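Local coordinates for protein carboxylesterase YBFK (Bacillus subtilis, PDB 4CCY) that hydrolyses carboxylic esters to an alcohol and a carboxylate, as a carboxylesterase of the alpha/beta hydrolase superfamily, at residues V236-G241 and I263-V268; A157-H162 and Q250-R255; S133-F138 and A149-P154. All blocks are in the same frame, centred on the assembly; numbering follows the deposited sequence.

Contact 1. Residues V236-G241 and I263-V268; sequences VLLMFG and IQAEIV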
loop_
_atom_site.group_PDB
_atom_site.type_symbol
_atom_site.label_atom_id
_atom_site.label_comp_id
_atom_site.label_asym_id
_atom_site.label_seq_id
_atom_site.Cartn_x
_atom_site.Cartn_y
_atom_site.Cartn_z
ATOM N N VAL A 236 3.926 15.446 -3.435
ATOM C CA VAL A 236 3.998 14.268 -2.605
ATOM C C VAL A 236 3.729 14.665 -1.149
ATOM O O VAL A 236 4.274 15.662 -0.658
ATOM C CB VAL A 236 5.376 13.559 -2.741
ATOM C CG1 VAL A 236 5.543 12.431 -1.722
ATOM C CG2 VAL A 236 5.581 13.031 -4.159
ATOM N N LEU A 237 2.870 13.889 -0.487
ATOM C CA LEU A 237 2.750 13.897 0.968
ATOM C C LEU A 237 3.364 12.607 1.519
ATOM O O LEU A 237 2.936 11.504 1.151
ATOM C CB LEU A 237 1.282 14.003 1.400
ATOM C CG LEU A 237 1.000 13.705 2.878
ATOM C CD1 LEU A 237 1.605 14.756 3.819
ATOM C CD2 LEU A 237 -0.489 13.562 3.118
ATOM N N LEU A 238 4.363 12.757 2.386
ATOM C CA LEU A 238 5.086 11.634 2.982
ATOM C C LEU A 238 4.889 11.583 4.501
ATOM O O LEU A 238 5.210 12.549 5.213
ATOM C CB LEU A 238 6.587 11.737 2.671
ATOM C CG LEU A 238 7.476 10.586 3.177
ATOM C CD1 LEU A 238 7.012 9.230 2.651
ATOM C CD2 LEU A 238 8.935 10.820 2.828
ATOM N N MET A 239 4.382 10.453 4.990
ATOM C CA MET A 239 4.066 10.313 6.405
ATOM C C MET A 239 4.747 9.094 7.018
ATOM O O MET A 239 4.662 7.994 6.492
ATOM C CB MET A 239 2.542 10.238 6.624
ATOM C CG MET A 239 1.782 11.443 6.063
ATOM S SD MET A 239 0.007 11.359 6.364
ATOM C CE MET A 239 -0.071 11.765 8.097
ATOM N N PHE A 240 5.423 9.308 8.135
ATOM C CA PHE A 240 5.968 8.209 8.928
ATOM C C PHE A 240 5.369 8.260 10.321
ATOM O O PHE A 240 4.916 9.321 10.779
ATOM C CB PHE A 240 7.479 8.349 9.083
ATOM C CG PHE A 240 8.242 8.383 7.795
ATOM C CD1 PHE A 240 8.562 7.203 7.121
ATOM C CD2 PHE A 240 8.690 9.594 7.274
ATOM C CE1 PHE A 240 9.300 7.249 5.938
ATOM C CE2 PHE A 240 9.425 9.640 6.101
ATOM C CZ PHE A 240 9.722 8.469 5.429
ATOM N N GLY A 241 5.389 7.119 11.007
ATOM C CA GLY A 241 5.007 7.042 12.414
ATOM C C GLY A 241 6.259 7.106 13.277
ATOM O O GLY A 241 7.282 6.504 12.942
ATOM N N ILE A 263 8.058 18.689 -1.335
ATOM C CA ILE A 263 7.493 17.601 -0.517
ATOM C C ILE A 263 6.900 18.118 0.796
ATOM O O ILE A 263 7.443 19.027 1.428
ATOM C CB ILE A 263 8.514 16.466 -0.221
ATOM C CG1 ILE A 263 7.808 15.237 0.364
ATOM C CG2 ILE A 263 9.625 16.934 0.729
ATOM C CD1 ILE A 263 8.548 13.927 0.170
ATOM N N GLN A 264 5.779 17.523 1.189
ATOM C CA GLN A 264 5.276 17.678 2.539
ATOM C C GLN A 264 5.530 16.359 3.258
ATOM O O GLN A 264 4.897 15.338 2.963
ATOM C CB GLN A 264 3.803 18.072 2.528
ATOM C CG GLN A 264 3.579 19.406 1.826
ATOM C CD GLN A 264 2.126 19.730 1.559
ATOM O OE1 GLN A 264 1.235 19.289 2.281
ATOM N NE2 GLN A 264 1.877 20.518 0.510
ATOM N N ALA A 265 6.501 16.381 4.158
ATOM C CA ALA A 265 6.893 15.189 4.905
ATOM C C ALA A 265 6.752 15.453 6.398
ATOM O O ALA A 265 7.040 16.562 6.864
ATOM C CB ALA A 265 8.319 14.787 4.559
ATOM N N GLU A 266 6.304 14.433 7.136
ATOM C CA GLU A 266 6.076 14.543 8.564
ATOM C C GLU A 266 6.230 13.212 9.279
ATOM O O GLU A 266 6.123 12.140 8.669
ATOM C CB GLU A 266 4.679 15.138 8.852
ATOM C CG GLU A 266 3.508 14.311 8.331
ATOM C CD GLU A 266 2.161 14.991 8.539
ATOM O OE1 GLU A 266 1.778 15.830 7.724
ATOM O OE2 GLU A 266 1.482 14.711 9.530
ATOM N N ILE A 267 6.449 13.293 10.587
ATOM C CA ILE A 267 6.501 12.128 11.445
ATOM C C ILE A 267 5.424 12.288 12.528
ATOM O O ILE A 267 5.452 13.237 13.318
ATOM C CB ILE A 267 7.906 11.945 12.062
ATOM C CG1 ILE A 267 8.974 11.771 10.951
ATOM C CG2 ILE A 267 7.912 10.772 13.026
ATOM C CD1 ILE A 267 10.410 11.916 11.422
ATOM N N VAL A 268 4.481 11.351 12.552
ATOM C CA VAL A 268 3.293 11.437 13.400
ATOM C C VAL A 268 3.523 10.745 14.757
ATOM O O VAL A 268 4.064 9.632 14.826
ATOM C CB VAL A 268 2.075 10.845 12.660
ATOM C CG1 VAL A 268 0.810 10.906 13.511
ATOM C CG2 VAL A 268 1.868 11.565 11.331
#
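Ile263 leads into the strand by laying its long branch over Val236 and Leu238: CD1 lies 3.9 Å from Val236 CG1 and equally near Leu238 CB. With CG1 anti to the backbone N (chi1 -168°), that branch leans onto the neighbouring strand, long and apolar enough to span two of its side chains. Gln264 opens the parallel ladder, its N giving a nearly straight bond to Val236 O (175°) and its O taking Leu238 N at 2.7 Å, while its side-chain OE1 is hydrogen-bonded to NH2 of Arg286. Ala265 sits beside Leu238, CB to CB, and its small methyl leaves the same sheet face to the larger Leu238 and to helix 249-259. Glu266 lies on the other face. Its N reaches Leu238 O, its O receives Phe240 N, and its chain runs alongside Met239, OE2 coming 3.6 Å from Met239 CE. OE1 forms a salt bridge with Arg286 and OE2 a hydrogen bond with Tyr282, both on helix 280-290. With an alanine here, Arg286 is likely to lose its carboxylate mate, Tyr282 OH its partner and Met239 CE some of its cover. Ile267 returns to the Phe240 side, its CG1 4.2 Å from Phe240 CB. Val268 closes the ladder through its N to Phe240 O at 2.7 Å, and its CG2 touches Met239 CE at 3.8 Å. Five backbone bonds thus fix the register of two parallel strands; the carboxylate, beside aliphatic carbon yet held by an arginine and a tyrosine, is likely to stay ionised.

Contact 2. Residues A157-H162 and Q250-R255; sequences AFISFH and QMAFER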
loop_
_atom_site.group_PDB
_atom_site.type_symbol
_atom_site.label_atom_id
_atom_site.label_comp_id
_atom_site.label_asym_id
_atom_site.label_seq_id
_atom_site.Cartn_x
_atom_site.Cartn_y
_atom_site.Cartn_z
ATOM N N ALA A 157 12.379 2.690 0.049
ATOM C CA ALA A 157 12.179 3.843 -0.833
ATOM C C ALA A 157 13.055 5.039 -0.461
ATOM O O ALA A 157 13.808 5.531 -1.303
ATOM C CB ALA A 157 10.703 4.239 -0.909
ATOM N N PHE A 158 12.966 5.503 0.791
ATOM C CA PHE A 158 13.755 6.666 1.230
ATOM C C PHE A 158 14.970 6.339 2.090
ATOM O O PHE A 158 15.891 7.149 2.179
ATOM C CB PHE A 158 12.855 7.698 1.916
ATOM C CG PHE A 158 11.794 8.226 1.013
ATOM C CD1 PHE A 158 12.077 9.260 0.129
ATOM C CD2 PHE A 158 10.525 7.643 0.995
ATOM C CE1 PHE A 158 11.101 9.738 -0.737
ATOM C CE2 PHE A 158 9.550 8.113 0.130
ATOM C CZ PHE A 158 9.836 9.154 -0.737
ATOM N N ILE A 159 14.961 5.160 2.715
ATOM C CA ILE A 159 16.074 4.678 3.522
ATOM C C ILE A 159 16.034 3.136 3.583
ATOM O O ILE A 159 14.991 2.531 3.311
ATOM C CB ILE A 159 16.058 5.335 4.933
ATOM C CG1 ILE A 159 17.475 5.469 5.509
ATOM C CG2 ILE A 159 15.118 4.622 5.889
ATOM C CD1 ILE A 159 18.246 6.647 4.946
ATOM N N SER A 160 17.177 2.514 3.895
ATOM C CA SER A 160 17.304 1.046 4.000
ATOM C C SER A 160 16.580 0.477 5.216
ATOM O O SER A 160 16.504 1.138 6.255
ATOM C CB SER A 160 18.778 0.650 4.116
ATOM O OG SER A 160 19.494 1.047 2.971
ATOM N N PHE A 161 16.073 -0.750 5.090
ATOM C CA PHE A 161 15.454 -1.472 6.215
ATOM C C PHE A 161 16.495 -1.758 7.281
ATOM O O PHE A 161 17.690 -1.856 6.970
ATOM C CB PHE A 161 14.928 -2.836 5.767
ATOM C CG PHE A 161 13.591 -2.805 5.079
ATOM C CD1 PHE A 161 12.562 -1.984 5.531
ATOM C CD2 PHE A 161 13.344 -3.654 4.000
ATOM C CE1 PHE A 161 11.321 -1.988 4.896
ATOM C CE2 PHE A 161 12.107 -3.664 3.362
ATOM C CZ PHE A 161 11.096 -2.826 3.809
ATOM N N HIS A 162 16.046 -1.914 8.529
ATOM C CA HIS A 162 16.876 -2.577 9.538
ATOM C C HIS A 162 17.070 -3.979 9.057
ATOM O O HIS A 162 16.140 -4.553 8.501
ATOM C CB HIS A 162 16.187 -2.623 10.910
ATOM C CG HIS A 162 15.975 -1.264 11.540
ATOM N ND1 HIS A 162 16.951 -0.336 11.609
ATOM C CD2 HIS A 162 14.846 -0.699 12.144
ATOM C CE1 HIS A 162 16.477 0.768 12.223
ATOM N NE2 HIS A 162 15.184 0.544 12.546
ATOM N N GLN A 250 13.542 8.920 11.039
ATOM C CA GLN A 250 14.154 10.254 11.075
ATOM C C GLN A 250 15.048 10.488 9.841
ATOM O O GLN A 250 14.887 11.486 9.134
ATOM C CB GLN A 250 14.931 10.494 12.384
ATOM C CG GLN A 250 15.431 11.925 12.564
ATOM C CD GLN A 250 14.322 12.968 12.544
ATOM O OE1 GLN A 250 13.236 12.767 13.095
ATOM N NE2 GLN A 250 14.599 14.097 11.916
ATOM N N MET A 251 15.967 9.557 9.585
ATOM C CA MET A 251 16.835 9.599 8.409
ATOM C C MET A 251 16.056 9.591 7.083
ATOM O O MET A 251 16.429 10.280 6.151
ATOM C CB MET A 251 17.832 8.434 8.443
ATOM C CG MET A 251 18.851 8.505 9.582
ATOM S SD MET A 251 19.960 7.076 9.643
ATOM C CE MET A 251 20.796 7.177 8.054
ATOM N N ALA A 252 14.994 8.793 6.996
ATOM C CA ALA A 252 14.159 8.758 5.797
ATOM C C ALA A 252 13.483 10.115 5.592
ATOM O O ALA A 252 13.490 10.659 4.484
ATOM C CB ALA A 252 13.121 7.658 5.913
ATOM N N PHE A 253 12.921 10.658 6.674
ATOM C CA PHE A 253 12.338 12.005 6.688
ATOM C C PHE A 253 13.332 13.096 6.249
ATOM O O PHE A 253 13.054 13.857 5.310
ATOM C CB PHE A 253 11.742 12.315 8.073
ATOM C CG PHE A 253 11.447 13.771 8.290
ATOM C CD1 PHE A 253 10.271 14.336 7.803
ATOM C CD2 PHE A 253 12.358 14.588 8.973
ATOM C CE1 PHE A 253 10.002 15.680 7.994
ATOM C CE2 PHE A 253 12.092 15.937 9.171
ATOM C CZ PHE A 253 10.914 16.486 8.682
ATOM N N GLU A 254 14.483 13.165 6.921
ATOM C CA GLU A 254 15.531 14.125 6.563
ATOM C C GLU A 254 15.934 14.036 5.079
ATOM O O GLU A 254 15.971 15.055 4.362
ATOM C CB GLU A 254 16.758 13.965 7.473
ATOM C CG GLU A 254 16.545 14.510 8.878
ATOM C CD GLU A 254 17.823 14.567 9.697
ATOM O OE1 GLU A 254 18.919 14.716 9.107
ATOM O OE2 GLU A 254 17.736 14.480 10.941
ATOM N N ARG A 255 16.213 12.814 4.623
ATOM C CA ARG A 255 16.589 12.569 3.228
ATOM C C ARG A 255 15.501 13.020 2.232
ATOM O O ARG A 255 15.783 13.762 1.289
ATOM C CB ARG A 255 16.963 11.090 3.025
ATOM C CG ARG A 255 17.745 10.835 1.759
ATOM C CD ARG A 255 18.246 9.400 1.621
ATOM N NE ARG A 255 18.742 9.219 0.259
ATOM C CZ ARG A 255 18.103 8.574 -0.719
ATOM N NH1 ARG A 255 16.948 7.966 -0.494
ATOM N NH2 ARG A 255 18.650 8.515 -1.934
#
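Ile159 spreads its two branches over Met251 and Ala252 on the helix. CG2 settles 3.6 Å from Ala252 CB, and CD1 reaches Met251 CB at 3.9 Å, the isoleucine and methionine side chains crossing at about a right angle. A beta-branched residue suits this place because it can cover two successive helix residues at once, and the alanine lets the loop come close: Phe158 CA and Ala252 CA are 5.0 Å apart. Phe158 adds its CB, 4.0 Å from Ala252 CB, but with CG anti to its own carbonyl carbon (chi1 -61°) its ring leads away from the helix to pack on Leu238 and Leu229.

Arg255, one turn on from Met251, reaches out toward the loop with a chain extended from CG to NE and donates from NH1 to Phe158 O at 3.0 Å. The bond is somewhat bent, 154° at the hydrogen, and the donor stands above the carbonyl plane. Arg255 NH2 makes a salt bridge with Asp226 and a hydrogen bond to Phe224 O, so the guanidinium group joins three parts of the chain, a task for which an arginine with several N-H groups is well suited. The contact fastens the loop after strand 156-157 onto helix 249-259, the crossover helix of a beta-alpha-beta unit in the alpha/beta hydrolase fold, with Ala252 about 8 Å, between side chains, from Glu244, the probable charge-relay acid.

Contact 3. Residues S133-F138 and A149-P154; sequences SHIVNF and AVVISP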
loop_
_atom_site.group_PDB
_atom_site.type_symbol
_atom_site.label_atom_id
_atom_site.label_comp_id
_atom_site.label_asym_id
_atom_site.label_seq_id
_atom_site.Cartn_x
_atom_site.Cartn_y
_atom_site.Cartn_z
ATOM N N SER A 133 5.613 2.361 -1.715
ATOM C CA SER A 133 6.768 2.210 -2.615
ATOM C C SER A 133 6.353 2.048 -4.074
ATOM O O SER A 133 7.024 2.555 -4.952
ATOM C CB SER A 133 7.688 1.076 -2.161
ATOM O OG SER A 133 8.150 1.345 -0.837
ATOM N N HIS A 134 5.225 1.391 -4.336
ATOM C CA HIS A 134 4.668 1.375 -5.704
ATOM C C HIS A 134 4.384 2.771 -6.206
ATOM O O HIS A 134 4.666 3.111 -7.371
ATOM C CB HIS A 134 3.405 0.526 -5.774
ATOM C CG HIS A 134 3.675 -0.942 -5.959
ATOM N ND1 HIS A 134 3.754 -1.518 -7.184
ATOM C CD2 HIS A 134 3.899 -1.950 -5.033
ATOM C CE1 HIS A 134 4.026 -2.832 -7.045
ATOM N NE2 HIS A 134 4.118 -3.100 -5.727
ATOM N N ILE A 135 3.827 3.601 -5.327
ATOM C CA ILE A 135 3.445 4.956 -5.707
ATOM C C ILE A 135 4.652 5.822 -6.042
ATOM O O ILE A 135 4.616 6.540 -7.041
ATOM C CB ILE A 135 2.501 5.606 -4.673
ATOM C CG1 ILE A 135 1.128 4.943 -4.775
ATOM C CG2 ILE A 135 2.346 7.103 -4.908
ATOM C CD1 ILE A 135 0.304 5.020 -3.526
ATOM N N VAL A 136 5.717 5.737 -5.252
ATOM C CA VAL A 136 6.937 6.486 -5.551
ATOM C C VAL A 136 7.486 6.044 -6.905
ATOM O O VAL A 136 7.829 6.881 -7.744
ATOM C CB VAL A 136 8.010 6.330 -4.464
ATOM C CG1 VAL A 136 9.256 7.137 -4.818
ATOM C CG2 VAL A 136 7.457 6.760 -3.110
ATOM N N ASN A 137 7.541 4.733 -7.127
ATOM C CA ASN A 137 7.976 4.182 -8.413
ATOM C C ASN A 137 7.097 4.646 -9.585
ATOM O O ASN A 137 7.608 5.031 -10.645
ATOM C CB ASN A 137 8.017 2.649 -8.361
ATOM C CG ASN A 137 8.591 2.044 -9.626
ATOM O OD1 ASN A 137 9.781 2.211 -9.915
ATOM N ND2 ASN A 137 7.750 1.333 -10.393
ATOM N N PHE A 138 5.777 4.610 -9.379
ATOM C CA PHE A 138 4.815 5.071 -10.394
ATOM C C PHE A 138 4.937 6.561 -10.748
ATOM O O PHE A 138 4.989 6.912 -11.926
ATOM C CB PHE A 138 3.358 4.708 -10.002
ATOM C CG PHE A 138 2.366 4.901 -11.128
ATOM C CD1 PHE A 138 2.430 4.113 -12.265
ATOM C CD2 PHE A 138 1.386 5.898 -11.057
ATOM C CE1 PHE A 138 1.531 4.295 -13.314
ATOM C CE2 PHE A 138 0.484 6.085 -12.095
ATOM C CZ PHE A 138 0.552 5.278 -13.224
ATOM N N ALA A 149 0.154 12.665 -4.816
ATOM C CA ALA A 149 0.582 11.361 -4.320
ATOM C C ALA A 149 0.811 11.377 -2.809
ATOM O O ALA A 149 1.478 12.274 -2.294
ATOM C CB ALA A 149 1.842 10.907 -5.045
ATOM N N VAL A 150 0.256 10.377 -2.126
ATOM C CA VAL A 150 0.391 10.213 -0.674
ATOM C C VAL A 150 1.116 8.906 -0.359
ATOM O O VAL A 150 0.646 7.812 -0.709
ATOM C CB VAL A 150 -0.978 10.199 0.052
ATOM C CG1 VAL A 150 -0.783 10.054 1.559
ATOM C CG2 VAL A 150 -1.793 11.448 -0.260
ATOM N N VAL A 151 2.246 9.022 0.324
ATOM C CA VAL A 151 3.083 7.883 0.646
ATOM C C VAL A 151 3.179 7.719 2.167
ATOM O O VAL A 151 3.754 8.562 2.858
ATOM C CB VAL A 151 4.478 8.065 0.015
ATOM C CG1 VAL A 151 5.421 6.933 0.405
ATOM C CG2 VAL A 151 4.357 8.182 -1.504
ATOM N N ILE A 152 2.606 6.636 2.681
ATOM C CA ILE A 152 2.561 6.386 4.138
ATOM C C ILE A 152 3.409 5.165 4.519
ATOM O O ILE A 152 3.212 4.081 3.978
ATOM C CB ILE A 152 1.104 6.201 4.668
ATOM C CG1 ILE A 152 0.164 7.308 4.160
ATOM C CG2 ILE A 152 1.077 6.138 6.198
ATOM C CD1 ILE A 152 -1.312 7.026 4.397
ATOM N N SER A 153 4.353 5.367 5.440
ATOM C CA SER A 153 5.223 4.309 5.965
ATOM C C SER A 153 5.793 3.419 4.860
ATOM O O SER A 153 5.613 2.191 4.890
ATOM C CB SER A 153 4.468 3.464 6.995
ATOM O OG SER A 153 3.939 4.301 8.014
ATOM N N PRO A 154 6.489 4.034 3.883
ATOM C CA PRO A 154 6.897 3.276 2.692
ATOM C C PRO A 154 7.865 2.132 3.027
ATOM O O PRO A 154 8.625 2.201 4.016
ATOM C CB PRO A 154 7.550 4.339 1.792
ATOM C CG PRO A 154 7.958 5.440 2.724
ATOM C CD PRO A 154 6.939 5.440 3.831
#
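Ile135 points its CB from the helix toward the strand, and its branches part from there. CG1 lies anti to the carbonyl carbon (chi1 -72°), which leaves CG2 anti to the backbone N, where it touches two strand side chains, 3.8 Å from Ala149 CB and 4.1 Å from Val151 CG2. CG1 leads on to CD1, which ends 4.0 Å from Val150 O. Ala149 and Val151 alternate with Val150 on the strand, so both face the helix while Val150 turns to the other side of the sheet; the small alanine gives the isoleucine methyl room to approach. Next along the helix, Val136 brings CG2 to 3.8 Å from Val151 CG2, the two valines crossing at about a right angle, so that Val151 is touched by both helix residues. At the helix's earlier end Ser133 OG rests 4.0 Å from Pro154 CB, a plain van der Waals approach. Between the segments the attraction is therefore apolar: buried methyl groups seat the helix that follows the probable nucleophile elbow at Ser129 on the next strand of the same beta-alpha-beta unit, while Ser133, short enough to lie against the proline, spends its hydroxyl on Ala155 O just beyond the strand segment.

From the N terminus, contact 3 closes first: helix 130-141 folds back on strand 146-152 within one beta-alpha-beta unit. Segment 157-162 follows and is met again only after some ninety residues, including helices 164-170, 175-186 and 194-205, when helix 249-259 closes contact 2. Contact 1 opens inside this span, at strand 236-241, and closes beyond it at strand 264-268, so contacts 1 and 2 cross, whereas contact 3 precedes both in series. Strands 146-152 and 236-241 are sheet neighbours, joining contacts 3 and 1, while Phe240 and Ile267 pack against the helix of contact 2. Together they tie sheet, crossover helix and loop into one side of the hydrolase fold.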